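Local coordinates for protein Exo beta-1,2-glucooligosaccharide sophorohydrolase (non-reducing end) (Parabacteroides distasonis ATCC 8503, PDB 5Z06) that hydrolyses linear beta-1,2-glucan and beta-1,2-glucooligosaccharides of four or more glucose units, releasing sophorose from the non-reducing end as an exo-acting enzyme, at residues A99-N104 against T164-E169; I107-S112 against F142-V147; R238-R243 against E312-R317; Q407-E412 against K417-S422; Y500-D503 against V507-G510. All blocks are in the same frame, centred on the assembly; numbering follows the deposited sequence.

Contact 1 of 5, residues A99-N104 against T164-E169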
# COMPACT_ATOMS: atom_id res chain seq x y z
N ALA A 99 16.11 27.77 -28.51
CA ALA A 99 16.68 26.82 -27.54
C ALA A 99 17.14 27.47 -26.22
O ALA A 99 17.02 26.87 -25.16
CB ALA A 99 17.82 26.04 -28.17
N ALA A 100 17.67 28.69 -26.27
CA ALA A 100 18.09 29.40 -25.05
C ALA A 100 16.95 29.77 -24.09
O ALA A 100 17.20 30.08 -22.93
CB ALA A 100 18.87 30.66 -25.43
N ALA A 101 15.71 29.80 -24.58
CA ALA A 101 14.53 30.12 -23.77
C ALA A 101 14.06 28.91 -22.95
O ALA A 101 13.31 29.07 -21.99
CB ALA A 101 13.40 30.63 -24.65
N LEU A 102 14.52 27.72 -23.35
CA LEU A 102 14.35 26.49 -22.58
C LEU A 102 14.87 26.66 -21.17
O LEU A 102 15.72 27.53 -20.93
CB LEU A 102 15.09 25.31 -23.21
CG LEU A 102 14.59 24.77 -24.54
CD1 LEU A 102 15.64 23.81 -25.07
CD2 LEU A 102 13.25 24.08 -24.36
N PRO A 103 14.37 25.83 -20.24
CA PRO A 103 14.73 26.06 -18.84
C PRO A 103 16.17 25.72 -18.49
O PRO A 103 16.83 24.96 -19.19
CB PRO A 103 13.75 25.15 -18.08
CG PRO A 103 12.67 24.83 -19.05
CD PRO A 103 13.35 24.77 -20.36
N ASN A 104 16.66 26.34 -17.44
CA ASN A 104 17.82 25.84 -16.74
C ASN A 104 17.33 24.76 -15.78
O ASN A 104 16.20 24.79 -15.29
CB ASN A 104 18.55 26.95 -15.98
CG ASN A 104 19.15 28.01 -16.90
OD1 ASN A 104 19.37 27.78 -18.09
ND2 ASN A 104 19.39 29.18 -16.35
N THR A 164 16.54 32.14 -21.07
CA THR A 164 16.46 33.52 -21.51
C THR A 164 15.09 34.07 -21.14
O THR A 164 14.07 33.50 -21.52
CB THR A 164 16.63 33.64 -23.04
OG1 THR A 164 17.78 32.90 -23.46
CG2 THR A 164 16.78 35.09 -23.45
N ALA A 165 15.08 35.17 -20.40
CA ALA A 165 13.86 35.92 -20.16
C ALA A 165 13.46 36.72 -21.41
O ALA A 165 13.55 37.94 -21.43
CB ALA A 165 14.04 36.82 -18.95
N ASP A 166 12.98 36.02 -22.43
CA ASP A 166 12.51 36.65 -23.68
C ASP A 166 11.02 37.05 -23.64
O ASP A 166 10.50 37.54 -24.62
CB ASP A 166 12.75 35.70 -24.86
CG ASP A 166 11.95 34.41 -24.76
OD1 ASP A 166 11.10 34.29 -23.85
OD2 ASP A 166 12.15 33.52 -25.59
N GLY A 167 10.33 36.75 -22.54
CA GLY A 167 8.93 37.17 -22.34
C GLY A 167 7.86 36.42 -23.12
O GLY A 167 6.69 36.81 -23.08
N ASN A 168 8.25 35.35 -23.83
CA ASN A 168 7.29 34.56 -24.59
C ASN A 168 6.78 33.37 -23.79
O ASN A 168 7.47 32.85 -22.90
CB ASN A 168 7.89 34.03 -25.89
CG ASN A 168 8.43 35.13 -26.78
OD1 ASN A 168 7.91 36.24 -26.80
ND2 ASN A 168 9.51 34.83 -27.48
N GLU A 169 5.57 32.95 -24.13
CA GLU A 169 4.96 31.77 -23.56
C GLU A 169 5.44 30.56 -24.32
O GLU A 169 5.35 30.53 -25.54
CB GLU A 169 3.45 31.84 -23.63
CG GLU A 169 2.79 30.76 -22.78
CD GLU A 169 1.30 30.82 -22.85
OE1 GLU A 169 0.75 31.94 -22.86
OE2 GLU A 169 0.68 29.74 -22.88
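Two flat groups carry this contact, the carboxylate of D166 and the peptide group of A100. A101 CB approaches D166 OD2 obliquely from one side of the carboxylate plane, 3.3 Å away, while the backbone N of N168 meets OD1 from the other side, 52° out of the plane. That second approach, with N168 N to D166 OD1 at 3.0 Å, makes an Asx turn and fixes the rotation of the carboxylate. OD2 has its polar partner in Y170 OH, a tyrosine of strand 169-180 that also packs on A101. The peptide group of A100 is met on one side by T164. T164 N gives a nearly straight hydrogen bond (178°) to A100 O at 2.9 Å, tilted from the carbonyl plane.

The contact joins two loops that both pass between the two antiparallel sheets of the N-terminal region, probably a beta-sandwich. One loop makes a short 3-10 turn at 99-101; the other folds through an inverse gamma turn at A165 and then the Asx turn. Alanine suits positions 100 and 101 because a lone methyl lets the opposing loop come close. D166 can bond back to its own loop because CG lies between N and the carbonyl carbon, and G167 takes the positive phi that follows. Threonine adds a second donor next to its NH. With chi1 at -49°, OG1 stays beside its own backbone N and stands almost straight above A100 O, on the same side of the peptide plane as T164 N, giving a weak hydrogen bond from T164 OG1 to A100 O at 2.9 Å.

Contact 2 of 5, residues I107-S112 against F142-V147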
# COMPACT_ATOMS: atom_id res chain seq x y z
N ILE A 107 19.41 20.03 -9.68
CA ILE A 107 18.85 19.03 -8.78
C ILE A 107 18.82 19.69 -7.42
O ILE A 107 19.80 20.30 -7.01
CB ILE A 107 19.64 17.71 -8.84
CG1 ILE A 107 19.33 17.04 -10.19
CG2 ILE A 107 19.25 16.79 -7.68
CD1 ILE A 107 20.18 15.83 -10.54
N ARG A 108 17.66 19.62 -6.78
CA ARG A 108 17.52 20.12 -5.44
C ARG A 108 17.82 18.98 -4.50
O ARG A 108 17.25 17.90 -4.64
CB ARG A 108 16.12 20.65 -5.16
CG ARG A 108 16.03 21.30 -3.78
CD ARG A 108 14.68 21.91 -3.42
NE ARG A 108 13.58 20.96 -3.54
CZ ARG A 108 13.32 19.93 -2.74
NH1 ARG A 108 14.11 19.60 -1.72
NH2 ARG A 108 12.27 19.17 -3.00
N TYR A 109 18.70 19.26 -3.52
CA TYR A 109 19.04 18.31 -2.48
C TYR A 109 17.95 18.27 -1.44
O TYR A 109 17.12 19.19 -1.37
CB TYR A 109 20.38 18.64 -1.81
CG TYR A 109 21.58 18.49 -2.73
CD1 TYR A 109 22.04 17.22 -3.11
CD2 TYR A 109 22.26 19.61 -3.22
CE1 TYR A 109 23.14 17.08 -3.94
CE2 TYR A 109 23.36 19.47 -4.05
CZ TYR A 109 23.79 18.21 -4.39
OH TYR A 109 24.86 18.08 -5.21
N ALA A 110 17.94 17.21 -0.64
CA ALA A 110 17.00 17.08 0.48
C ALA A 110 17.06 18.24 1.48
O ALA A 110 16.04 18.59 2.09
CB ALA A 110 17.21 15.75 1.20
N ASP A 111 18.24 18.85 1.62
CA ASP A 111 18.42 20.04 2.48
C ASP A 111 18.02 21.39 1.83
O ASP A 111 18.23 22.45 2.43
CB ASP A 111 19.86 20.09 3.07
CG ASP A 111 20.96 20.39 2.02
OD1 ASP A 111 20.65 20.80 0.88
OD2 ASP A 111 22.16 20.20 2.33
N SER A 112 17.47 21.35 0.61
CA SER A 112 17.00 22.55 -0.12
C SER A 112 18.11 23.40 -0.72
O SER A 112 17.84 24.50 -1.20
CB SER A 112 16.06 23.44 0.72
OG SER A 112 15.11 22.65 1.37
N PHE A 142 26.09 18.20 -13.21
CA PHE A 142 25.56 18.87 -12.00
C PHE A 142 26.59 18.99 -10.89
O PHE A 142 26.32 19.64 -9.86
CB PHE A 142 24.30 18.17 -11.45
CG PHE A 142 23.12 18.20 -12.39
CD1 PHE A 142 22.44 19.39 -12.63
CD2 PHE A 142 22.69 17.04 -13.03
CE1 PHE A 142 21.35 19.42 -13.49
CE2 PHE A 142 21.60 17.07 -13.90
CZ PHE A 142 20.93 18.26 -14.13
N GLY A 143 27.76 18.38 -11.08
CA GLY A 143 28.81 18.41 -10.08
C GLY A 143 28.48 17.41 -8.99
O GLY A 143 28.86 17.62 -7.85
N LEU A 144 27.78 16.34 -9.37
CA LEU A 144 27.44 15.26 -8.45
C LEU A 144 28.53 14.20 -8.50
O LEU A 144 28.84 13.65 -9.57
CB LEU A 144 26.10 14.61 -8.80
CG LEU A 144 24.85 15.46 -8.53
CD1 LEU A 144 23.67 14.93 -9.31
CD2 LEU A 144 24.56 15.51 -7.04
N ASN A 145 29.06 13.91 -7.31
CA ASN A 145 29.99 12.80 -7.11
C ASN A 145 29.18 11.50 -7.25
O ASN A 145 27.97 11.54 -7.53
CB ASN A 145 30.67 12.92 -5.73
CG ASN A 145 31.30 14.30 -5.49
OD1 ASN A 145 31.80 14.95 -6.41
ND2 ASN A 145 31.28 14.75 -4.24
N ALA A 146 29.84 10.36 -7.07
CA ALA A 146 29.20 9.03 -7.16
C ALA A 146 27.86 8.95 -6.39
O ALA A 146 27.78 9.28 -5.20
CB ALA A 146 30.15 7.94 -6.67
N VAL A 147 26.81 8.55 -7.09
CA VAL A 147 25.47 8.43 -6.51
C VAL A 147 25.21 6.95 -6.29
O VAL A 147 25.44 6.15 -7.18
CB VAL A 147 24.40 9.05 -7.43
CG1 VAL A 147 23.00 8.82 -6.88
CG2 VAL A 147 24.65 10.55 -7.57
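I107 reaches across to F142 and L144, crosses each side chain at about a right angle and touches both through CD1. That methyl stands over one face of the F142 ring, 4.1 Å from the centroid and 25° off the normal. This is a CH-pi contact shifted toward the CD2-CE2 side, with I107 CD1 to F142 CD2 at 3.7 Å. The same I107 CD1 meets L144 CD1 at 3.8 Å. An extended isoleucine, chi2 171°, suits the place because it carries CD1 far enough from the strand to reach the other loop.

Y109 meets L144 differently: the two side chains run past each other in opposite directions. L144 CD2 comes obliquely to the phenol, 3.2 Å from Y109 OH and 3.8 Å from Y109 CE1. Leucine serves both neighbours because its two methyls diverge, CD1 to I107 and CD2 to Y109. The join is mostly hydrocarbon, with the Y109 hydroxyl oxygen resting against a leucine methyl; no polar pair links the segments. G143, with positive phi, turns the chain so that F142 and L144 both face the strand.

I107 and Y109 lie at the end of strand 104-109, and Y109 opens a type I turn that runs to S112. Loop 142-147, which connects strand 132-138 to 155-161 along the chain, packs on the end of strand 104-109; L155 of the neighbouring strand 155-161 touches both I107 and L144.

Contact 3 of 5, residues R238-R243 against E312-R317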
# COMPACT_ATOMS: atom_id res chain seq x y z
N ARG A 238 5.93 -1.41 -15.07
CA ARG A 238 7.23 -1.84 -14.68
C ARG A 238 7.22 -3.36 -14.46
O ARG A 238 6.16 -3.92 -14.16
CB ARG A 238 7.62 -1.12 -13.39
CG ARG A 238 7.82 0.37 -13.54
CD ARG A 238 9.15 0.63 -14.20
NE ARG A 238 9.32 2.03 -14.57
CZ ARG A 238 10.43 2.53 -15.13
NH1 ARG A 238 11.49 1.76 -15.34
NH2 ARG A 238 10.48 3.82 -15.46
N PRO A 239 8.39 -4.02 -14.58
CA PRO A 239 8.51 -5.50 -14.51
C PRO A 239 7.99 -6.18 -13.22
O PRO A 239 7.63 -7.34 -13.26
CB PRO A 239 10.02 -5.75 -14.67
CG PRO A 239 10.60 -4.47 -15.17
CD PRO A 239 9.72 -3.38 -14.63
N TRP A 240 7.95 -5.44 -12.12
CA TRP A 240 7.35 -5.88 -10.84
C TRP A 240 5.82 -5.97 -10.86
O TRP A 240 5.22 -6.49 -9.92
CB TRP A 240 7.81 -4.98 -9.66
CG TRP A 240 7.71 -3.48 -9.88
CD1 TRP A 240 8.70 -2.64 -10.32
CD2 TRP A 240 6.57 -2.64 -9.64
NE1 TRP A 240 8.24 -1.34 -10.38
CE2 TRP A 240 6.93 -1.32 -9.97
CE3 TRP A 240 5.27 -2.88 -9.18
CZ2 TRP A 240 6.05 -0.24 -9.85
CZ3 TRP A 240 4.39 -1.81 -9.07
CH2 TRP A 240 4.78 -0.51 -9.40
N MET A 241 5.19 -5.49 -11.92
CA MET A 241 3.76 -5.66 -12.11
C MET A 241 3.51 -6.37 -13.45
O MET A 241 3.63 -5.74 -14.49
CB MET A 241 3.11 -4.27 -12.03
CG MET A 241 1.60 -4.21 -11.93
SD MET A 241 0.89 -5.09 -10.54
CE MET A 241 1.54 -4.10 -9.20
N ASN A 242 3.15 -7.65 -13.42
CA ASN A 242 2.77 -8.44 -14.61
C ASN A 242 1.28 -8.36 -14.91
O ASN A 242 0.63 -9.35 -15.31
CB ASN A 242 3.17 -9.91 -14.43
CG ASN A 242 4.66 -10.09 -14.28
OD1 ASN A 242 5.47 -9.39 -14.91
ND2 ASN A 242 5.03 -11.02 -13.42
N ARG A 243 0.75 -7.16 -14.78
CA ARG A 243 -0.66 -6.99 -14.70
C ARG A 243 -0.97 -5.57 -15.03
O ARG A 243 -0.23 -4.68 -14.64
CB ARG A 243 -1.07 -7.23 -13.27
CG ARG A 243 -2.32 -8.00 -13.23
CD ARG A 243 -2.85 -8.15 -11.82
NE ARG A 243 -3.23 -9.52 -11.69
CZ ARG A 243 -4.23 -10.10 -12.35
NH1 ARG A 243 -5.04 -9.42 -13.14
NH2 ARG A 243 -4.43 -11.39 -12.16
N GLU A 312 5.53 -6.36 2.38
CA GLU A 312 5.12 -5.19 3.11
C GLU A 312 4.29 -4.28 2.22
O GLU A 312 3.25 -3.79 2.62
CB GLU A 312 6.33 -4.43 3.62
CG GLU A 312 6.04 -3.05 4.20
CD GLU A 312 5.26 -3.03 5.50
OE1 GLU A 312 4.62 -4.04 5.87
OE2 GLU A 312 5.32 -1.97 6.17
N ASN A 313 4.78 -4.06 1.01
CA ASN A 313 4.07 -3.22 0.05
C ASN A 313 4.63 -3.47 -1.33
O ASN A 313 5.76 -3.93 -1.47
CB ASN A 313 4.17 -1.72 0.40
CG ASN A 313 5.58 -1.21 0.39
OD1 ASN A 313 6.35 -1.50 1.31
ND2 ASN A 313 5.94 -0.49 -0.66
N ILE A 314 3.82 -3.12 -2.33
CA ILE A 314 4.18 -3.19 -3.75
C ILE A 314 3.80 -1.85 -4.39
O ILE A 314 2.64 -1.41 -4.26
CB ILE A 314 3.46 -4.37 -4.44
CG1 ILE A 314 3.70 -5.68 -3.66
CG2 ILE A 314 3.88 -4.50 -5.90
CD1 ILE A 314 3.04 -6.92 -4.28
N PRO A 315 4.75 -1.17 -5.04
CA PRO A 315 6.14 -1.59 -5.15
C PRO A 315 6.90 -1.27 -3.88
O PRO A 315 6.83 -0.14 -3.38
CB PRO A 315 6.66 -0.75 -6.30
CG PRO A 315 5.86 0.51 -6.24
CD PRO A 315 4.50 0.09 -5.78
N GLY A 316 7.62 -2.26 -3.36
CA GLY A 316 8.42 -2.08 -2.16
C GLY A 316 9.67 -2.93 -2.25
O GLY A 316 10.23 -3.09 -3.34
N ARG A 317 10.13 -3.44 -1.11
CA ARG A 317 11.17 -4.45 -1.09
C ARG A 317 10.65 -5.66 -1.82
O ARG A 317 9.51 -6.06 -1.62
CB ARG A 317 11.54 -4.86 0.32
CG ARG A 317 12.13 -3.72 1.12
CD ARG A 317 13.46 -3.26 0.55
NE ARG A 317 14.01 -2.27 1.46
CZ ARG A 317 14.70 -2.55 2.56
NH1 ARG A 317 14.96 -3.81 2.91
NH2 ARG A 317 15.13 -1.56 3.32
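W240 and P315 form the tight part of this contact, a proline ring laid over an indole face. P315 CB sits 3.5 Å from the centroid of the six-membered ring and 5° off its normal, a CH-pi contact. P315 CG also comes within 3.5 Å of W240 CH2. On the opposite face R238 CB sits near the NE1 end, offset from the part that P315 covers, so that each side of the indole is met. The type I turn from R238 to M241 brings this about, together with chi1 of W240 at 49°, which leaves CG between the backbone N and the carbonyl carbon. Proline suits its place because its compact, rigid ring presents CB, CG and CD together to the indole; the cis peptide bond before it bends the chain sharply after strand 313-314.

Packing is slacker beside this pair. I314 CG2 approaches the indole obliquely, 3.9 Å from W240 CE3, and M241 CE is 4.1 Å from I314 CG2. Methionine suits this spot as a flexible, unbranched chain that can bend, here at chi2 and chi3, to bring its methyl to I314. M241, I314 and P315 are buried, whereas W240, though it gives the tight stack, is otherwise exposed to solvent, with Y6 edge-to-face against it.

The turn follows strand 232-237, an outer strand of the four-stranded antiparallel sheet, and R238 makes a salt bridge to E12, one of the calcium ligands. Strand 313-314 pairs antiparallel with strand 663-664, so the contact ties the middle beta domain to the C-terminal helical part of the enzyme.

Contact 4 of 5, residues Q407-E412 against K417-S422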
# COMPACT_ATOMS: atom_id res chain seq x y z
N GLN A 407 -7.48 -24.73 10.74
CA GLN A 407 -8.83 -25.23 10.80
C GLN A 407 -9.40 -25.46 9.42
O GLN A 407 -10.22 -26.33 9.26
CB GLN A 407 -9.72 -24.27 11.58
CG GLN A 407 -9.29 -24.15 13.02
CD GLN A 407 -9.30 -25.50 13.68
OE1 GLN A 407 -8.28 -26.17 13.73
NE2 GLN A 407 -10.47 -25.94 14.10
N TYR A 408 -8.99 -24.65 8.45
CA TYR A 408 -9.43 -24.80 7.09
C TYR A 408 -8.92 -26.08 6.45
O TYR A 408 -9.71 -26.82 5.85
CB TYR A 408 -9.00 -23.62 6.22
CG TYR A 408 -9.63 -23.66 4.84
CD1 TYR A 408 -10.98 -23.38 4.67
CD2 TYR A 408 -8.90 -23.99 3.73
CE1 TYR A 408 -11.58 -23.41 3.42
CE2 TYR A 408 -9.49 -24.02 2.47
CZ TYR A 408 -10.83 -23.73 2.33
OH TYR A 408 -11.41 -23.78 1.08
N PHE A 409 -7.61 -26.32 6.57
CA PHE A 409 -6.97 -27.45 5.91
C PHE A 409 -7.07 -28.67 6.81
O PHE A 409 -6.10 -29.13 7.39
CB PHE A 409 -5.52 -27.12 5.55
CG PHE A 409 -5.39 -26.05 4.52
CD1 PHE A 409 -5.75 -26.30 3.19
CD2 PHE A 409 -4.91 -24.77 4.86
CE1 PHE A 409 -5.62 -25.31 2.23
CE2 PHE A 409 -4.80 -23.78 3.91
CZ PHE A 409 -5.17 -24.04 2.60
N ASN A 410 -8.29 -29.19 6.88
CA ASN A 410 -8.68 -30.23 7.83
C ASN A 410 -8.83 -31.60 7.17
O ASN A 410 -9.36 -32.51 7.78
CB ASN A 410 -10.03 -29.84 8.44
CG ASN A 410 -11.17 -29.91 7.44
OD1 ASN A 410 -10.97 -29.79 6.24
ND2 ASN A 410 -12.38 -30.07 7.95
N GLN A 411 -8.39 -31.73 5.93
CA GLN A 411 -8.57 -32.99 5.22
C GLN A 411 -7.53 -34.00 5.71
O GLN A 411 -6.41 -33.62 6.08
CB GLN A 411 -8.40 -32.80 3.72
CG GLN A 411 -9.34 -31.79 3.11
CD GLN A 411 -10.33 -32.44 2.23
OE1 GLN A 411 -11.11 -33.29 2.68
NE2 GLN A 411 -10.31 -32.08 0.96
N GLU A 412 -7.91 -35.27 5.64
CA GLU A 412 -7.07 -36.36 6.03
C GLU A 412 -6.30 -36.82 4.82
O GLU A 412 -6.61 -37.85 4.20
CB GLU A 412 -7.90 -37.51 6.62
CG GLU A 412 -8.58 -37.19 7.93
CD GLU A 412 -7.62 -36.75 9.04
OE1 GLU A 412 -6.38 -36.95 8.94
OE2 GLU A 412 -8.11 -36.18 10.03
N LYS A 417 -2.38 -32.72 6.53
CA LYS A 417 -1.78 -33.20 7.77
C LYS A 417 -0.46 -32.47 8.07
O LYS A 417 -0.26 -32.01 9.20
CB LYS A 417 -1.56 -34.71 7.68
CG LYS A 417 -0.85 -35.35 8.86
CD LYS A 417 -1.78 -35.64 10.03
CE LYS A 417 -1.05 -36.32 11.18
NZ LYS A 417 -0.28 -37.53 10.77
N GLN A 418 0.42 -32.35 7.07
CA GLN A 418 1.70 -31.64 7.23
C GLN A 418 1.52 -30.13 7.53
O GLN A 418 2.21 -29.56 8.38
CB GLN A 418 2.56 -31.82 6.01
CG GLN A 418 3.99 -31.38 6.20
CD GLN A 418 4.78 -31.37 4.91
OE1 GLN A 418 4.66 -32.30 4.08
NE2 GLN A 418 5.60 -30.34 4.72
N ILE A 419 0.61 -29.49 6.80
CA ILE A 419 0.23 -28.10 7.08
C ILE A 419 -0.18 -27.97 8.55
O ILE A 419 0.35 -27.13 9.26
CB ILE A 419 -0.91 -27.60 6.13
CG1 ILE A 419 -0.33 -27.41 4.71
CG2 ILE A 419 -1.53 -26.30 6.64
CD1 ILE A 419 -1.35 -27.30 3.60
N ARG A 420 -1.11 -28.83 8.98
CA ARG A 420 -1.62 -28.81 10.34
C ARG A 420 -0.53 -29.07 11.37
O ARG A 420 -0.40 -28.27 12.31
CB ARG A 420 -2.76 -29.80 10.51
CG ARG A 420 -4.05 -29.40 9.82
CD ARG A 420 -5.20 -30.26 10.30
NE ARG A 420 -4.95 -31.70 10.13
CZ ARG A 420 -5.18 -32.39 9.01
NH1 ARG A 420 -5.67 -31.80 7.91
NH2 ARG A 420 -4.90 -33.68 8.98
N LYS A 421 0.25 -30.14 11.17
CA LYS A 421 1.40 -30.49 12.01
C LYS A 421 2.30 -29.28 12.22
O LYS A 421 2.68 -28.94 13.35
CB LYS A 421 2.24 -31.61 11.38
CG LYS A 421 1.91 -33.04 11.83
CD LYS A 421 3.06 -34.06 11.57
CE LYS A 421 2.74 -35.15 10.53
NZ LYS A 421 2.90 -34.76 9.08
N SER A 422 2.67 -28.66 11.11
CA SER A 422 3.61 -27.57 11.12
C SER A 422 3.07 -26.37 11.88
O SER A 422 3.74 -25.83 12.75
CB SER A 422 3.92 -27.19 9.69
OG SER A 422 4.75 -26.06 9.67
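R420 leaves its helix with CG beside the backbone N and then bends at chi3, -55°, which swings the guanidinium back across to the carbonyls of F409 and Q411. The motif is a helical hairpin: helix 392-408 ends, a short link reverses the chain, and helix 414-428 runs on, as expected of the six-hairpin glycosidase folds to which this family is assigned.

R420 NH1 donates to two backbone oxygens, at 2.8 Å to F409 O and 2.7 Å to Q411 O. Both lie near the guanidinium plane, although NH1 stands 38° above the carbonyl plane of Q411. F409 centres an inverse gamma turn, which helps to present these two oxygens to one nitrogen. An arginine suits the place because its flat head offers several N-H groups at once to carbonyls of the loop just after the helix. K417 CA lies over one guanidinium face, toward its rim.

Beneath this polar layer, F409 and I419 make the apolar part. Their side chains slant across each other, with F409 CD2 4.1 Å from I419 CG2 and I419 CD1 over a face of the ring. Helix 344-360 closes on the same phenylalanine through V348 and F351.

E412, more exposed, adds a charged partner. Its carboxylate plane is turned 65° from the guanidinium, and E412 OE1 forms a salt bridge with R420 NH2 at 3.6 Å.

Contact 5 of 5, residues Y500-D503 against V507-G510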
# COMPACT_ATOMS: atom_id res chain seq x y z
N TYR A 500 -0.61 6.41 28.59
CA TYR A 500 -0.29 5.87 27.27
C TYR A 500 -1.42 6.13 26.28
O TYR A 500 -1.18 6.57 25.15
CB TYR A 500 -0.01 4.38 27.39
CG TYR A 500 0.24 3.69 26.09
CD1 TYR A 500 -0.84 3.20 25.34
CD2 TYR A 500 1.52 3.52 25.61
CE1 TYR A 500 -0.63 2.56 24.14
CE2 TYR A 500 1.74 2.87 24.40
CZ TYR A 500 0.65 2.38 23.68
OH TYR A 500 0.82 1.74 22.47
N ARG A 501 -2.65 5.86 26.71
CA ARG A 501 -3.82 6.10 25.91
C ARG A 501 -3.98 7.56 25.55
O ARG A 501 -4.14 7.90 24.37
CB ARG A 501 -5.06 5.60 26.61
CG ARG A 501 -5.09 4.08 26.67
CD ARG A 501 -6.16 3.64 27.61
NE ARG A 501 -6.11 2.20 27.86
CZ ARG A 501 -6.05 1.59 29.04
NH1 ARG A 501 -6.06 2.26 30.19
NH2 ARG A 501 -6.00 0.25 29.06
N ALA A 502 -3.90 8.42 26.57
CA ALA A 502 -4.05 9.84 26.35
C ALA A 502 -2.91 10.36 25.48
O ALA A 502 -3.15 11.22 24.64
CB ALA A 502 -4.16 10.62 27.67
N ASP A 503 -1.70 9.81 25.63
CA ASP A 503 -0.54 10.23 24.83
C ASP A 503 -0.74 10.08 23.33
O ASP A 503 -0.39 10.99 22.57
CB ASP A 503 0.74 9.49 25.23
CG ASP A 503 1.33 9.97 26.57
OD1 ASP A 503 0.83 10.96 27.17
OD2 ASP A 503 2.31 9.34 27.03
N VAL A 507 -6.54 12.87 23.82
CA VAL A 507 -7.77 13.15 24.52
C VAL A 507 -7.74 12.27 25.74
O VAL A 507 -6.93 11.34 25.85
CB VAL A 507 -9.06 12.86 23.71
CG1 VAL A 507 -9.20 13.82 22.52
CG2 VAL A 507 -9.13 11.41 23.26
N GLU A 508 -8.63 12.59 26.66
CA GLU A 508 -8.77 11.83 27.87
C GLU A 508 -9.72 10.65 27.64
O GLU A 508 -9.68 9.68 28.38
CB GLU A 508 -9.31 12.73 28.97
CG GLU A 508 -8.37 13.85 29.38
CD GLU A 508 -7.29 13.36 30.32
OE1 GLU A 508 -7.63 13.10 31.51
OE2 GLU A 508 -6.12 13.25 29.88
N ASP A 509 -10.56 10.75 26.60
CA ASP A 509 -11.63 9.79 26.35
C ASP A 509 -10.99 8.41 26.17
O ASP A 509 -10.05 8.27 25.38
CB ASP A 509 -12.41 10.11 25.05
CG ASP A 509 -12.98 11.54 24.98
OD1 ASP A 509 -12.60 12.41 25.79
OD2 ASP A 509 -13.80 11.79 24.08
N GLY A 510 -11.49 7.41 26.90
CA GLY A 510 -10.99 6.05 26.79
C GLY A 510 -9.68 5.78 27.51
O GLY A 510 -9.16 4.65 27.44
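R501 points its CB at loop 507-510 and runs on extended from CG to NE, passing alongside the carbonyl of G510. CG is still 4.2 Å from G510 O. CD makes the close approach, 3.2 Å to G510 O, and NE has already drawn off to 3.9 Å from G510 O. Its N-H goes instead to G462 O. At the tip, NH1 gives hydrogen bonds to S492 O and K511 O, and NH2 a weak one to W490 O. A long arginine suits this buried position because its stem can line the loop while its head gathers carbonyls beyond it. G510 is equally apt, since its positive phi, 78°, comes easily to glycine as the chain turns.

A502, in the last turn of helix 495-505, meets V507 just after the helix has ended. V507 O lies 3.3 Å from A502 CA in a CA-H...O contact, with 143° at the hydrogen, and 3.4 Å from A502 CB. A side chain of one methyl lets the returning backbone come this near. E508 OE2 stays looser, 4.0 Å from A502 CB, and the other oxygen of that carboxylate forms a salt bridge with K511.

The two segments thus touch without a conventional hydrogen bond. A502 supplies the one defined C-H...O contact; R501 CD by G510 O is a further close approach, and that carbon, next to a charged guanidinium, is probably polarised enough to make the oxygen a favourable neighbour.

How the contacts relate
Contacts 1 and 2 belong to the N-terminal two-sheet domain: 104-109 is the strand that follows the loop of contact 1 and ends in contact 2, and their centres are 24 Å apart. Contact 3, about 27 Å between centres from contact 2, lies where the middle beta domain meets the helical part; its W240 side chain is about 13 Å from the calcium ion bound by E12, N13, T49, N52 and D175. Contacts 4 and 5 are local chain reversals within that helical part, with nearest atoms about 29 Å apart. Contact 4 is on the opposite side of the molecule's centre from contacts 1 and 2, 70 Å from contact 1 between centres.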